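Local coordinates for extracellular endo-alpha-(1->5)-L-arabinanase 1 (Bacillus subtilis, PDB 1UV4), which cleaves internal alpha-1,5-L-arabinofuranosidic linkages of linear and sugar-beet arabinan, a key step in breaking down plant cell walls, and binds calcium, at residues G36-K41 and W48-S53; N97-G102 and N128-D133; I174-N179 and S234-G239; Y195-V200 and S288-Y293; N247-G252 and A268-D273. One frame throughout, in Å; residues are numbered along the deposited sequence. Where two conformers were deposited one is given.

Contact 1. Residues G36-K41 and W48-S53; sequences GLRVLK and WTVQKS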
# COMPACT_ATOMS: atom_id res chain seq x y z
N GLY A 36 5.94 15.07 -4.82
CA GLY A 36 4.82 14.30 -5.31
C GLY A 36 4.97 12.80 -5.34
O GLY A 36 5.67 12.21 -4.50
N LEU A 37 4.25 12.20 -6.28
CA LEU A 37 4.11 10.76 -6.45
C LEU A 37 4.70 10.35 -7.78
O LEU A 37 4.46 11.00 -8.81
CB LEU A 37 2.67 10.32 -6.42
CG LEU A 37 2.00 10.57 -5.09
CD1 LEU A 37 0.47 10.49 -5.26
CD2 LEU A 37 2.51 9.61 -4.06
N ARG A 38 5.44 9.24 -7.77
CA ARG A 38 6.09 8.67 -8.95
C ARG A 38 5.12 7.88 -9.80
O ARG A 38 4.31 7.09 -9.27
CB ARG A 38 7.20 7.78 -8.49
CG ARG A 38 8.06 7.14 -9.59
CD ARG A 38 9.41 6.75 -9.11
NE ARG A 38 10.25 5.91 -9.96
CZ ARG A 38 11.12 6.35 -10.84
NH1 ARG A 38 11.24 7.64 -11.10
NH2 ARG A 38 11.90 5.48 -11.45
N VAL A 39 5.19 8.13 -11.11
CA VAL A 39 4.29 7.48 -12.09
C VAL A 39 5.12 6.85 -13.22
O VAL A 39 5.93 7.53 -13.85
CB VAL A 39 3.30 8.49 -12.73
CG1 VAL A 39 2.39 7.77 -13.71
CG2 VAL A 39 2.47 9.22 -11.62
N LEU A 40 4.87 5.56 -13.45
CA LEU A 40 5.48 4.80 -14.52
C LEU A 40 4.39 4.28 -15.47
O LEU A 40 3.30 3.99 -15.06
CB LEU A 40 6.23 3.60 -13.98
CG LEU A 40 7.31 3.83 -12.91
CD1 LEU A 40 7.98 2.47 -12.66
CD2 LEU A 40 8.33 4.82 -13.37
N LYS A 41 4.72 4.18 -16.74
CA LYS A 41 3.81 3.69 -17.79
C LYS A 41 4.51 2.60 -18.61
O LYS A 41 5.71 2.69 -18.89
CB LYS A 41 3.41 4.81 -18.71
CG LYS A 41 2.38 4.48 -19.79
CD LYS A 41 2.13 5.70 -20.64
CE LYS A 41 1.13 5.42 -21.77
NZ LYS A 41 0.95 6.62 -22.62
N TRP A 48 9.27 0.09 -18.44
CA TRP A 48 8.51 1.22 -17.98
C TRP A 48 9.22 2.51 -18.35
O TRP A 48 10.45 2.55 -18.48
CB TRP A 48 8.38 1.17 -16.45
CG TRP A 48 7.69 -0.06 -15.92
CD1 TRP A 48 8.25 -1.26 -15.60
CD2 TRP A 48 6.27 -0.20 -15.65
NE1 TRP A 48 7.28 -2.16 -15.20
CE2 TRP A 48 6.06 -1.53 -15.20
CE3 TRP A 48 5.16 0.64 -15.77
CZ2 TRP A 48 4.80 -2.03 -14.87
CZ3 TRP A 48 3.89 0.13 -15.45
CH2 TRP A 48 3.72 -1.18 -15.00
N THR A 49 8.43 3.55 -18.51
CA THR A 49 8.95 4.88 -18.72
C THR A 49 8.40 5.75 -17.61
O THR A 49 7.25 5.61 -17.20
CB THR A 49 8.52 5.41 -20.11
OG1 THR A 49 7.13 5.74 -20.08
CG2 THR A 49 8.69 4.36 -21.19
N VAL A 50 9.21 6.69 -17.15
CA VAL A 50 8.85 7.58 -16.06
C VAL A 50 8.01 8.72 -16.65
O VAL A 50 8.42 9.39 -17.57
CB VAL A 50 10.11 8.19 -15.42
CG1 VAL A 50 9.71 9.19 -14.31
CG2 VAL A 50 10.99 7.09 -14.86
N GLN A 51 6.84 8.92 -16.09
CA GLN A 51 5.93 9.99 -16.51
C GLN A 51 6.06 11.19 -15.58
O GLN A 51 6.66 11.09 -14.50
CB GLN A 51 4.49 9.47 -16.42
CG GLN A 51 4.24 8.16 -17.17
CD GLN A 51 4.60 8.26 -18.65
OE1 GLN A 51 5.62 7.70 -19.08
NE2 GLN A 51 3.78 8.96 -19.42
N LYS A 52 5.46 12.31 -15.96
CA LYS A 52 5.32 13.43 -15.05
C LYS A 52 4.66 12.97 -13.76
O LYS A 52 3.67 12.29 -13.77
CB LYS A 52 4.55 14.61 -15.64
CG LYS A 52 4.79 15.92 -14.82
CD LYS A 52 4.39 17.18 -15.57
CE LYS A 52 4.71 18.44 -14.78
NZ LYS A 52 4.26 19.63 -15.56
N SER A 53 5.21 13.39 -12.65
CA SER A 53 4.69 13.02 -11.35
C SER A 53 3.36 13.68 -11.08
O SER A 53 3.03 14.68 -11.70
CB SER A 53 5.67 13.43 -10.25
OG SER A 53 6.88 12.70 -10.36
O HOH W 1 7.06 10.31 -11.90

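Contact 2. Residues N97-G102 and N128-D133; sequences NTSAIG and NYNAID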
# COMPACT_ATOMS: atom_id res chain seq x y z
N ASN A 97 4.94 9.88 13.31
CA ASN A 97 3.51 9.57 13.14
C ASN A 97 2.60 10.78 13.10
O ASN A 97 1.38 10.64 13.25
CB ASN A 97 2.97 8.51 14.12
CG ASN A 97 2.78 9.02 15.51
OD1 ASN A 97 3.42 9.99 15.95
ND2 ASN A 97 1.88 8.36 16.24
N THR A 98 3.18 11.94 12.80
CA THR A 98 2.38 13.08 12.39
C THR A 98 2.30 13.03 10.86
O THR A 98 3.24 13.39 10.16
CB THR A 98 2.99 14.35 12.89
OG1 THR A 98 3.03 14.32 14.32
CG2 THR A 98 2.10 15.53 12.55
N SER A 99 1.14 12.58 10.38
CA SER A 99 0.94 12.18 9.00
C SER A 99 -0.50 12.34 8.58
O SER A 99 -1.39 12.48 9.39
CB SER A 99 1.33 10.70 8.80
OG SER A 99 2.61 10.39 9.25
N ALA A 100 -0.74 12.33 7.27
CA ALA A 100 -2.11 12.38 6.77
C ALA A 100 -2.24 11.58 5.51
O ALA A 100 -1.31 11.47 4.73
CB ALA A 100 -2.54 13.80 6.49
N ILE A 101 -3.42 11.00 5.32
CA ILE A 101 -3.77 10.38 4.06
C ILE A 101 -4.72 11.32 3.36
O ILE A 101 -5.70 11.77 3.94
CB ILE A 101 -4.42 8.95 4.25
CG1 ILE A 101 -3.39 7.96 4.76
CG2 ILE A 101 -5.10 8.45 2.98
CD1 ILE A 101 -3.96 6.75 5.44
N GLY A 102 -4.39 11.62 2.09
CA GLY A 102 -5.23 12.44 1.24
C GLY A 102 -5.84 11.59 0.13
O GLY A 102 -5.49 10.42 -0.07
N ASN A 128 -1.76 6.30 18.68
CA ASN A 128 -0.99 5.05 18.71
C ASN A 128 -0.91 4.36 17.31
O ASN A 128 -0.84 3.15 17.21
CB ASN A 128 -1.60 4.07 19.78
CG ASN A 128 -3.00 3.45 19.35
OD1 ASN A 128 -3.66 3.90 18.39
ND2 ASN A 128 -3.43 2.41 20.08
N TYR A 129 -0.96 5.16 16.24
CA TYR A 129 -0.88 4.65 14.85
C TYR A 129 -0.36 5.77 13.96
O TYR A 129 -0.25 6.91 14.37
CB TYR A 129 -2.24 4.17 14.34
CG TYR A 129 -3.36 5.18 14.40
CD1 TYR A 129 -3.54 6.18 13.43
CD2 TYR A 129 -4.26 5.13 15.45
CE1 TYR A 129 -4.63 7.08 13.51
CE2 TYR A 129 -5.28 5.98 15.56
CZ TYR A 129 -5.47 6.97 14.61
OH TYR A 129 -6.58 7.79 14.74
N ASN A 130 -0.05 5.40 12.73
CA ASN A 130 0.51 6.31 11.73
C ASN A 130 -0.37 6.26 10.49
O ASN A 130 -0.56 5.20 9.89
CB ASN A 130 1.94 5.92 11.39
CG ASN A 130 2.65 6.94 10.53
OD1 ASN A 130 2.19 8.07 10.38
ND2 ASN A 130 3.86 6.58 10.06
N ALA A 131 -0.91 7.41 10.12
CA ALA A 131 -1.80 7.52 8.96
C ALA A 131 -1.02 7.64 7.65
O ALA A 131 -0.98 8.70 7.01
CB ALA A 131 -2.75 8.72 9.09
N ILE A 132 -0.43 6.51 7.29
CA ILE A 132 0.20 6.31 6.01
C ILE A 132 -0.16 4.94 5.44
O ILE A 132 -0.75 4.08 6.10
CB ILE A 132 1.74 6.50 6.08
CG1 ILE A 132 2.42 5.35 6.80
CG2 ILE A 132 2.10 7.83 6.72
CD1 ILE A 132 3.91 5.35 6.72
N ASP A 133 0.24 4.73 4.20
CA ASP A 133 0.12 3.45 3.52
C ASP A 133 -1.33 3.00 3.29
O ASP A 133 -1.72 1.89 3.66
CB ASP A 133 0.90 2.32 4.18
CG ASP A 133 2.36 2.57 4.26
OD1 ASP A 133 2.94 3.52 3.67
OD2 ASP A 133 3.06 1.77 4.95

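Contact 3. Residues I174-N179 and S234-G239; sequences IAARPN and SMLEGG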
# COMPACT_ATOMS: atom_id res chain seq x y z
N ILE A 174 -6.52 -4.42 12.89
CA ILE A 174 -6.50 -5.72 12.19
C ILE A 174 -5.15 -6.43 12.10
O ILE A 174 -5.13 -7.64 11.82
CB ILE A 174 -7.16 -5.62 10.78
CG1 ILE A 174 -6.46 -4.63 9.88
CG2 ILE A 174 -8.66 -5.33 10.91
CD1 ILE A 174 -6.97 -4.66 8.44
N ALA A 175 -4.04 -5.74 12.37
CA ALA A 175 -2.74 -6.42 12.48
C ALA A 175 -1.81 -5.60 13.31
O ALA A 175 -1.85 -4.38 13.27
CB ALA A 175 -2.08 -6.76 11.10
N ALA A 176 -1.00 -6.29 14.12
CA ALA A 176 -0.03 -5.61 15.00
C ALA A 176 1.15 -6.54 15.24
O ALA A 176 1.05 -7.75 15.12
CB ALA A 176 -0.72 -5.28 16.32
N ARG A 177 2.29 -5.97 15.66
CA ARG A 177 3.42 -6.76 16.12
C ARG A 177 3.88 -6.24 17.48
O ARG A 177 4.94 -5.64 17.59
CB ARG A 177 4.57 -6.76 15.15
CG ARG A 177 4.22 -7.32 13.76
CD ARG A 177 5.42 -7.37 12.88
NE ARG A 177 6.29 -8.48 13.18
CZ ARG A 177 7.55 -8.57 12.77
NH1 ARG A 177 8.10 -7.58 12.08
NH2 ARG A 177 8.26 -9.65 13.07
N PRO A 178 3.08 -6.52 18.51
CA PRO A 178 3.32 -5.94 19.85
C PRO A 178 4.67 -6.30 20.44
O PRO A 178 5.20 -5.49 21.24
CB PRO A 178 2.17 -6.52 20.69
CG PRO A 178 1.65 -7.67 19.91
CD PRO A 178 1.89 -7.38 18.49
N ASN A 179 5.22 -7.46 20.06
CA ASN A 179 6.50 -7.92 20.61
C ASN A 179 7.67 -7.80 19.63
O ASN A 179 8.80 -8.20 19.95
CB ASN A 179 6.35 -9.34 21.21
CG ASN A 179 5.46 -9.33 22.45
OD1 ASN A 179 4.40 -9.94 22.47
ND2 ASN A 179 5.90 -8.61 23.50
N SER A 234 -3.33 -15.20 15.33
CA SER A 234 -3.90 -13.91 14.99
C SER A 234 -2.84 -12.91 14.56
O SER A 234 -1.82 -12.76 15.23
CB SER A 234 -4.67 -13.35 16.18
OG SER A 234 -5.16 -12.05 15.93
N MET A 235 -3.14 -12.17 13.53
CA MET A 235 -2.28 -11.10 13.04
C MET A 235 -2.20 -9.95 14.02
O MET A 235 -1.29 -9.14 13.93
CB MET A 235 -2.69 -10.64 11.63
CG MET A 235 -2.54 -11.72 10.58
SD MET A 235 -2.74 -11.10 8.91
CE MET A 235 -1.18 -10.25 8.60
N LEU A 236 -3.13 -9.86 14.95
CA LEU A 236 -2.98 -8.86 16.05
C LEU A 236 -1.90 -9.20 17.07
O LEU A 236 -1.47 -8.34 17.84
CB LEU A 236 -4.30 -8.70 16.77
CG LEU A 236 -5.38 -7.95 16.04
CD1 LEU A 236 -6.59 -8.02 16.96
CD2 LEU A 236 -4.97 -6.48 15.78
N GLU A 237 -1.49 -10.47 17.10
CA GLU A 237 -0.41 -10.95 17.96
C GLU A 237 0.85 -11.31 17.19
O GLU A 237 1.62 -12.19 17.59
CB GLU A 237 -0.92 -12.14 18.75
CG GLU A 237 -2.10 -11.77 19.63
CD GLU A 237 -1.75 -10.76 20.75
OE1 GLU A 237 -0.56 -10.64 21.18
OE2 GLU A 237 -2.70 -10.07 21.21
N GLY A 238 1.06 -10.63 16.06
CA GLY A 238 2.28 -10.82 15.30
C GLY A 238 2.21 -12.03 14.39
O GLY A 238 3.20 -12.38 13.72
N GLY A 239 1.02 -12.63 14.28
CA GLY A 239 0.85 -13.70 13.31
C GLY A 239 0.94 -13.21 11.86
O GLY A 239 0.89 -12.02 11.55
O HOH W 2 5.53 -11.02 14.41

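Contact 4. Residues Y195-V200 and S288-Y293; sequences YYYLMV and SGWPSY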
# COMPACT_ATOMS: atom_id res chain seq x y z
N TYR A 195 -13.44 -15.57 1.91
CA TYR A 195 -12.57 -15.02 2.94
C TYR A 195 -12.02 -13.65 2.60
O TYR A 195 -11.74 -13.35 1.44
CB TYR A 195 -11.34 -15.90 3.22
CG TYR A 195 -11.56 -17.17 4.02
CD1 TYR A 195 -11.61 -17.15 5.40
CD2 TYR A 195 -11.70 -18.39 3.37
CE1 TYR A 195 -11.80 -18.31 6.12
CE2 TYR A 195 -11.91 -19.55 4.08
CZ TYR A 195 -11.93 -19.49 5.45
OH TYR A 195 -12.14 -20.66 6.16
N TYR A 196 -11.85 -12.87 3.64
CA TYR A 196 -11.01 -11.68 3.58
C TYR A 196 -9.56 -12.08 3.81
O TYR A 196 -9.25 -12.85 4.71
CB TYR A 196 -11.47 -10.64 4.59
CG TYR A 196 -12.86 -10.12 4.27
CD1 TYR A 196 -13.06 -9.13 3.32
CD2 TYR A 196 -13.97 -10.65 4.90
CE1 TYR A 196 -14.33 -8.64 3.01
CE2 TYR A 196 -15.24 -10.19 4.59
CZ TYR A 196 -15.43 -9.17 3.65
OH TYR A 196 -16.70 -8.70 3.37
N TYR A 197 -8.68 -11.58 2.95
CA TYR A 197 -7.24 -11.79 3.08
C TYR A 197 -6.52 -10.49 3.29
O TYR A 197 -6.76 -9.54 2.55
CB TYR A 197 -6.65 -12.48 1.83
CG TYR A 197 -7.17 -13.88 1.63
CD1 TYR A 197 -6.54 -14.99 2.23
CD2 TYR A 197 -8.32 -14.11 0.88
CE1 TYR A 197 -7.04 -16.27 2.06
CE2 TYR A 197 -8.84 -15.42 0.72
CZ TYR A 197 -8.19 -16.49 1.30
OH TYR A 197 -8.68 -17.78 1.14
N LEU A 198 -5.67 -10.46 4.30
CA LEU A 198 -4.81 -9.31 4.61
C LEU A 198 -3.35 -9.72 4.40
O LEU A 198 -2.90 -10.71 4.95
CB LEU A 198 -4.99 -8.88 6.03
CG LEU A 198 -4.09 -7.75 6.50
CD1 LEU A 198 -4.34 -6.43 5.77
CD2 LEU A 198 -4.28 -7.54 8.00
N MET A 199 -2.63 -8.99 3.57
CA MET A 199 -1.19 -9.08 3.50
C MET A 199 -0.58 -7.81 4.08
O MET A 199 -1.13 -6.73 3.89
CB MET A 199 -0.70 -9.22 2.07
CG MET A 199 -1.24 -10.36 1.35
SD MET A 199 -0.40 -10.50 -0.29
CE MET A 199 -1.14 -11.95 -0.94
N VAL A 200 0.52 -7.95 4.81
CA VAL A 200 1.26 -6.82 5.33
C VAL A 200 2.74 -7.03 5.02
O VAL A 200 3.18 -8.14 4.72
CB VAL A 200 1.05 -6.62 6.85
CG1 VAL A 200 -0.38 -6.44 7.16
CG2 VAL A 200 1.62 -7.79 7.63
N SER A 288 -5.57 -22.80 -3.09
CA SER A 288 -5.30 -23.58 -1.86
C SER A 288 -6.07 -23.19 -0.54
O SER A 288 -6.04 -23.91 0.47
CB SER A 288 -3.81 -23.49 -1.58
OG SER A 288 -3.49 -22.20 -1.09
N GLY A 289 -6.76 -22.07 -0.57
CA GLY A 289 -7.41 -21.53 0.62
C GLY A 289 -6.60 -20.36 1.10
O GLY A 289 -7.01 -19.60 1.99
N TRP A 290 -5.43 -20.20 0.49
CA TRP A 290 -4.48 -19.18 0.88
C TRP A 290 -3.80 -18.63 -0.37
O TRP A 290 -3.74 -19.30 -1.38
CB TRP A 290 -3.43 -19.81 1.79
CG TRP A 290 -3.97 -20.36 3.04
CD1 TRP A 290 -4.31 -21.66 3.27
CD2 TRP A 290 -4.29 -19.65 4.26
NE1 TRP A 290 -4.80 -21.82 4.54
CE2 TRP A 290 -4.78 -20.60 5.18
CE3 TRP A 290 -4.14 -18.30 4.67
CZ2 TRP A 290 -5.15 -20.27 6.48
CZ3 TRP A 290 -4.51 -17.98 5.97
CH2 TRP A 290 -5.02 -18.94 6.85
N PRO A 291 -3.25 -17.42 -0.30
CA PRO A 291 -2.52 -16.88 -1.44
C PRO A 291 -1.23 -17.64 -1.66
O PRO A 291 -0.55 -18.06 -0.70
CB PRO A 291 -2.17 -15.44 -1.02
CG PRO A 291 -2.22 -15.48 0.49
CD PRO A 291 -3.24 -16.49 0.84
N SER A 292 -0.87 -17.77 -2.94
CA SER A 292 0.37 -18.41 -3.36
C SER A 292 0.88 -17.81 -4.64
O SER A 292 0.09 -17.43 -5.51
CB SER A 292 0.11 -19.89 -3.60
OG SER A 292 1.29 -20.53 -3.99
N TYR A 293 2.19 -17.78 -4.80
CA TYR A 293 2.80 -17.61 -6.10
C TYR A 293 2.59 -18.89 -6.92
O TYR A 293 2.04 -19.91 -6.47
CB TYR A 293 4.29 -17.30 -5.98
CG TYR A 293 4.65 -15.96 -5.39
CD1 TYR A 293 3.95 -14.80 -5.70
CD2 TYR A 293 5.73 -15.83 -4.54
CE1 TYR A 293 4.33 -13.56 -5.15
CE2 TYR A 293 6.11 -14.63 -4.00
CZ TYR A 293 5.42 -13.47 -4.31
OH TYR A 293 5.84 -12.26 -3.74
OXT TYR A 293 2.96 -18.87 -8.10

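Contact 5. Residues N247-G252 and A268-D273; sequences NDQWKG and AYDAND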
# COMPACT_ATOMS: atom_id res chain seq x y z
N ASN A 247 15.26 -13.58 -1.90
CA ASN A 247 16.12 -14.65 -2.37
C ASN A 247 17.54 -14.10 -2.56
O ASN A 247 17.85 -13.07 -1.98
CB ASN A 247 15.51 -15.36 -3.59
CG ASN A 247 15.32 -14.48 -4.79
OD1 ASN A 247 16.08 -13.40 -4.90
ND2 ASN A 247 14.49 -14.81 -5.70
N ASP A 248 18.38 -14.75 -3.37
CA ASP A 248 19.80 -14.39 -3.46
C ASP A 248 19.96 -12.97 -4.00
O ASP A 248 20.86 -12.23 -3.60
CB ASP A 248 20.59 -15.32 -4.42
CG ASP A 248 20.57 -16.81 -4.02
OD1 ASP A 248 19.54 -17.26 -3.47
OD2 ASP A 248 21.52 -17.57 -4.29
N GLN A 249 19.18 -12.65 -5.01
CA GLN A 249 19.26 -11.35 -5.68
C GLN A 249 18.35 -10.28 -5.09
O GLN A 249 18.72 -9.10 -5.01
CB GLN A 249 18.90 -11.49 -7.15
CG GLN A 249 18.92 -10.16 -7.91
CD GLN A 249 18.74 -10.28 -9.42
OE1 GLN A 249 18.62 -11.39 -9.96
NE2 GLN A 249 18.73 -9.16 -10.09
N TRP A 250 17.14 -10.66 -4.71
CA TRP A 250 16.07 -9.72 -4.35
C TRP A 250 15.87 -9.73 -2.84
O TRP A 250 15.45 -10.70 -2.25
CB TRP A 250 14.79 -10.11 -5.06
CG TRP A 250 14.94 -9.91 -6.53
CD1 TRP A 250 14.97 -10.89 -7.46
CD2 TRP A 250 15.05 -8.67 -7.24
NE1 TRP A 250 15.14 -10.35 -8.71
CE2 TRP A 250 15.20 -8.99 -8.60
CE3 TRP A 250 15.09 -7.31 -6.86
CZ2 TRP A 250 15.35 -8.02 -9.58
CZ3 TRP A 250 15.24 -6.36 -7.84
CH2 TRP A 250 15.37 -6.71 -9.18
N LYS A 251 16.19 -8.60 -2.20
CA LYS A 251 16.16 -8.49 -0.76
C LYS A 251 14.96 -7.65 -0.30
O LYS A 251 14.49 -6.74 -1.00
CB LYS A 251 17.47 -7.87 -0.26
CG LYS A 251 18.72 -8.57 -0.80
CD LYS A 251 18.75 -10.01 -0.38
CE LYS A 251 20.10 -10.67 -0.60
NZ LYS A 251 20.05 -12.19 -0.39
N GLY A 252 14.50 -7.91 0.91
CA GLY A 252 13.50 -7.07 1.55
C GLY A 252 12.23 -6.81 0.78
O GLY A 252 11.78 -5.65 0.68
N ALA A 268 11.32 -4.87 -4.33
CA ALA A 268 12.38 -5.62 -3.65
C ALA A 268 13.70 -5.00 -4.09
O ALA A 268 13.76 -4.38 -5.17
CB ALA A 268 12.32 -7.09 -3.97
N TYR A 269 14.72 -5.12 -3.26
CA TYR A 269 15.97 -4.40 -3.44
C TYR A 269 17.00 -5.27 -4.15
O TYR A 269 17.35 -6.36 -3.72
CB TYR A 269 16.47 -3.95 -2.10
CG TYR A 269 15.54 -3.01 -1.38
CD1 TYR A 269 14.48 -3.49 -0.58
CD2 TYR A 269 15.62 -1.66 -1.55
CE1 TYR A 269 13.64 -2.63 0.10
CE2 TYR A 269 14.78 -0.80 -0.89
CZ TYR A 269 13.78 -1.29 -0.08
OH TYR A 269 12.95 -0.39 0.62
N ASP A 270 17.53 -4.75 -5.27
CA ASP A 270 18.36 -5.52 -6.20
C ASP A 270 19.84 -5.60 -5.75
O ASP A 270 20.61 -4.63 -5.84
CB ASP A 270 18.28 -4.88 -7.59
CG ASP A 270 18.77 -5.78 -8.72
OD1 ASP A 270 19.39 -6.79 -8.47
OD2 ASP A 270 18.57 -5.47 -9.91
N ALA A 271 20.25 -6.77 -5.28
CA ALA A 271 21.64 -6.98 -4.89
C ALA A 271 22.61 -6.92 -6.08
O ALA A 271 23.81 -6.83 -5.89
CB ALA A 271 21.82 -8.32 -4.16
N ASN A 272 22.08 -7.00 -7.30
CA ASN A 272 22.87 -6.82 -8.50
C ASN A 272 22.79 -5.41 -9.12
O ASN A 272 23.35 -5.17 -10.19
CB ASN A 272 22.44 -7.87 -9.55
CG ASN A 272 23.43 -8.01 -10.70
OD1 ASN A 272 24.73 -8.15 -10.44
ND2 ASN A 272 22.96 -7.95 -11.89
N ASP A 273 22.07 -4.50 -8.48
CA ASP A 273 21.98 -3.13 -8.95
C ASP A 273 21.81 -2.13 -7.80
O ASP A 273 20.78 -1.50 -7.62
CB ASP A 273 20.87 -3.00 -9.98
CG ASP A 273 20.76 -1.60 -10.54
OD1 ASP A 273 21.77 -0.85 -10.55
OD2 ASP A 273 19.70 -1.24 -11.04

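Contact 1. Residues G36-K41 and W48-S53
Leu40 and Trp48 each hold CG anti to the carbonyl carbon (chi1 -55° and -59°), and these matching torsions bring Leu40 CB to 3.6 Å from Trp48 CE3, the side chains crossing at about a right angle. The two segments form a beta hairpin, the last two strands of one four-stranded antiparallel blade of the five-bladed propeller. Lys41 and Thr49 form a hydrogen-bonded pair: Lys41 N bonds to Thr49 O and Thr49 N to Lys41 O, each at 2.9 Å. On the face of Leu40, Val50 CG2 lies 3.8 Å from Leu40 CD2, while that CD2 lies over one face of the Arg38 guanidinium, toward its rim; the polar end of Arg38 is held by Glu10 and Leu11. Gln51 N still reaches Val39 O at 2.8 Å, but Val39 N and Gln51 O are joined through a water: it accepts from Val39 N at 3.0 Å, donates to Gln51 O at 2.7 Å and lies 2.8 Å from Ser53 OG.

Contact 2. Residues N97-G102 and N128-D133
Asn130 turns the oxygen end of its amide toward Ser99: Ser99 OG donates to Asn130 OD1 at 2.6 Å, lying in the carbonyl plane on a lone pair. The amide gets there because CG stands opposite the backbone N (chi1 -171°), which carries OD1 back to the strand although CB itself sets off at an angle. Ser99 OG is also bonded to Ser92 OG, giving the hydroxyl a second polar neighbour. Asn97 approaches the facing segment quite differently. Its ND2 reaches Tyr129 O at 3.2 Å from above the carbonyl plane, 45° out of it, and makes a further weak bond to Asn127 O. In the five-bladed propeller, residues 128-133 belong to the linker between one blade and the next, folded here over the start of strand 99-106. Asn130 to Asp133 probably bind the substrate, as inferred from relatives, and Asp133, whose side chain touches Glu185, the probable proton donor, is thought to tune its pKa. An inverse gamma turn centred on Ala131 bends the linker, closed by a weak bond from Ile132 N to Asn130 O. The carbonyl of Ala131 is buried without a polar partner; Ile101 CG1 lies against Ala131 O at 3.4 Å. Beyond it, Ile132 CG2 packs alongside Ser99 CB at 3.6 Å.

Contact 3. Residues I174-N179 and S234-G239
Ala176 N donates to Met235 O at 2.9 Å, a nearly straight bond (172°) that joins the end of strand 170-175 to the turn of residues 234-239. The strand belongs to one blade of the five-bladed propeller and the turn precedes strand 241-244 of the next, so the contact bridges adjacent blades. Ile174 and Ala175 both face Ile155 in a classic beta bulge. The turn is wound round Ser234: its carbonyl O accepts from Glu237 N and Gly239 N, which arrive from opposite faces of the carbonyl plane, while Ser234 OG takes Leu236 N in an ST turn. Leu236 holds CG anti to the carbonyl carbon (chi1 -73°), which returns CD2 to the strand, 3.6 Å from Ala175 N, although CB starts away from it. Ala175 CB meets Met235 CB at 4.0 Å. Pro178 sets its CD 3.6 Å from Leu236 O, and its CG meets Glu237 OE1, crossing at about a right angle. Arg177 has partners outside the two segments, NH1 bonding to Ala183 O and the guanidinium making a cation-pi contact with Phe202. A water in its plane, at the edge, accepts from Arg177 NE at 2.9 Å and donates to Gly238 O at 2.8 Å.

Contact 4. Residues Y195-V200 and S288-Y293
Pro291 is the bump of this contact, a ring wedged between Tyr197 and Met199, two side chains of the same strand. One corner, CD, lies 3.9 Å from Tyr197 CD1, and the two rings meet obliquely. Across the pyrrolidine from CD, Pro291 CB takes the methyl Met199 CE at 3.6 Å, the thioether and the proline sliding past each other in opposite directions. Met199 spans the distance because its chain is extended beyond CG. Tyr197 reaches past the proline to Gly289, two residues earlier, where Tyr197 OH donates to Gly289 O at 2.6 Å. That oxygen sits at the edge of the phenol ring, in its plane, whereas the hydroxyl stands well above the carbonyl plane, 65° out of it. Arg219 NH1 grips the same Gly289 O, so the carbonyl has two donors. Trp290 adds a looser touch, with its CE3 4.4 Å from Tyr197 CE1. In the five-bladed propeller this tail follows strand 276-283, the last of the chain, and lies against the neighbouring blade. There Tyr197 touches Gln192 of strand 184-192 and Arg219 of strand 212-220, Pro291 rests on Tyr217, while Met199 reaches back to Leu264 of strand 263-270, in the blade the tail comes from.

Contact 5. Residues N247-G252 and A268-D273
Trp250 carries Gln249 CG and Asp270 OD1 over one face of its indole, 3.8 and 4.1 Å above the plane and both offset toward the rim, while Ala268 O lies at the edge near that plane. Tyr269 has its own edge contacts: Lys251 O lies in the plane of the phenol ring, 3.3 Å from Tyr269 CD1, and Gly252 O is close beside it. These rings belong to a beta hairpin, strands 250-259 and 263-270, in the propeller blade that the N-terminal strand 4-8 completes. Trp250 and Asp270 form a non-hydrogen-bonded pair and share a face of the sheet, where Trp250 CZ3 packs 3.4 Å from Asp270 CB and the ring and carboxylate planes stand 34° apart. Lys251 and Tyr269, on the other face, exchange both backbone bonds. The Tyr269 side chain comes within about 6 Å of that of Asp14, the probable catalytic base, so this hairpin borders the active site. Beyond the paired strands, Ala271 N, already within the type I turn from Asp270 to Asp273, bonds to Gln249 O. Gln249, fully extended with CG anti to the backbone N (chi1 178°), delivers NE2 to Asp270 OD1 at 2.9 Å, and Asn272 N reaches the same OD1, also at 2.9 Å, from the opposite face of the carboxylate, closing an Asx turn.

How the contacts relate
From the N terminus, contact 1 comes first and closes a short hairpin within one blade. Contact 2 follows in series, shutting a loop of 25 residues that includes strand 115-123 and ties a blade to the linker leading into the next. Contacts 3 and 4 then cross: 195-200 lies inside the loop closed by 174-179 and 234-239, while 288-293 comes after it. They also touch, with Met235 CE 3.8 Å from Val200 CG2, so one packed region joins three successive blades. Contact 5, another hairpin, is nested within the long loop of contact 4. Contacts 1 and 3 lie on opposite sides of the chain's centre, about 34 Å apart between centres.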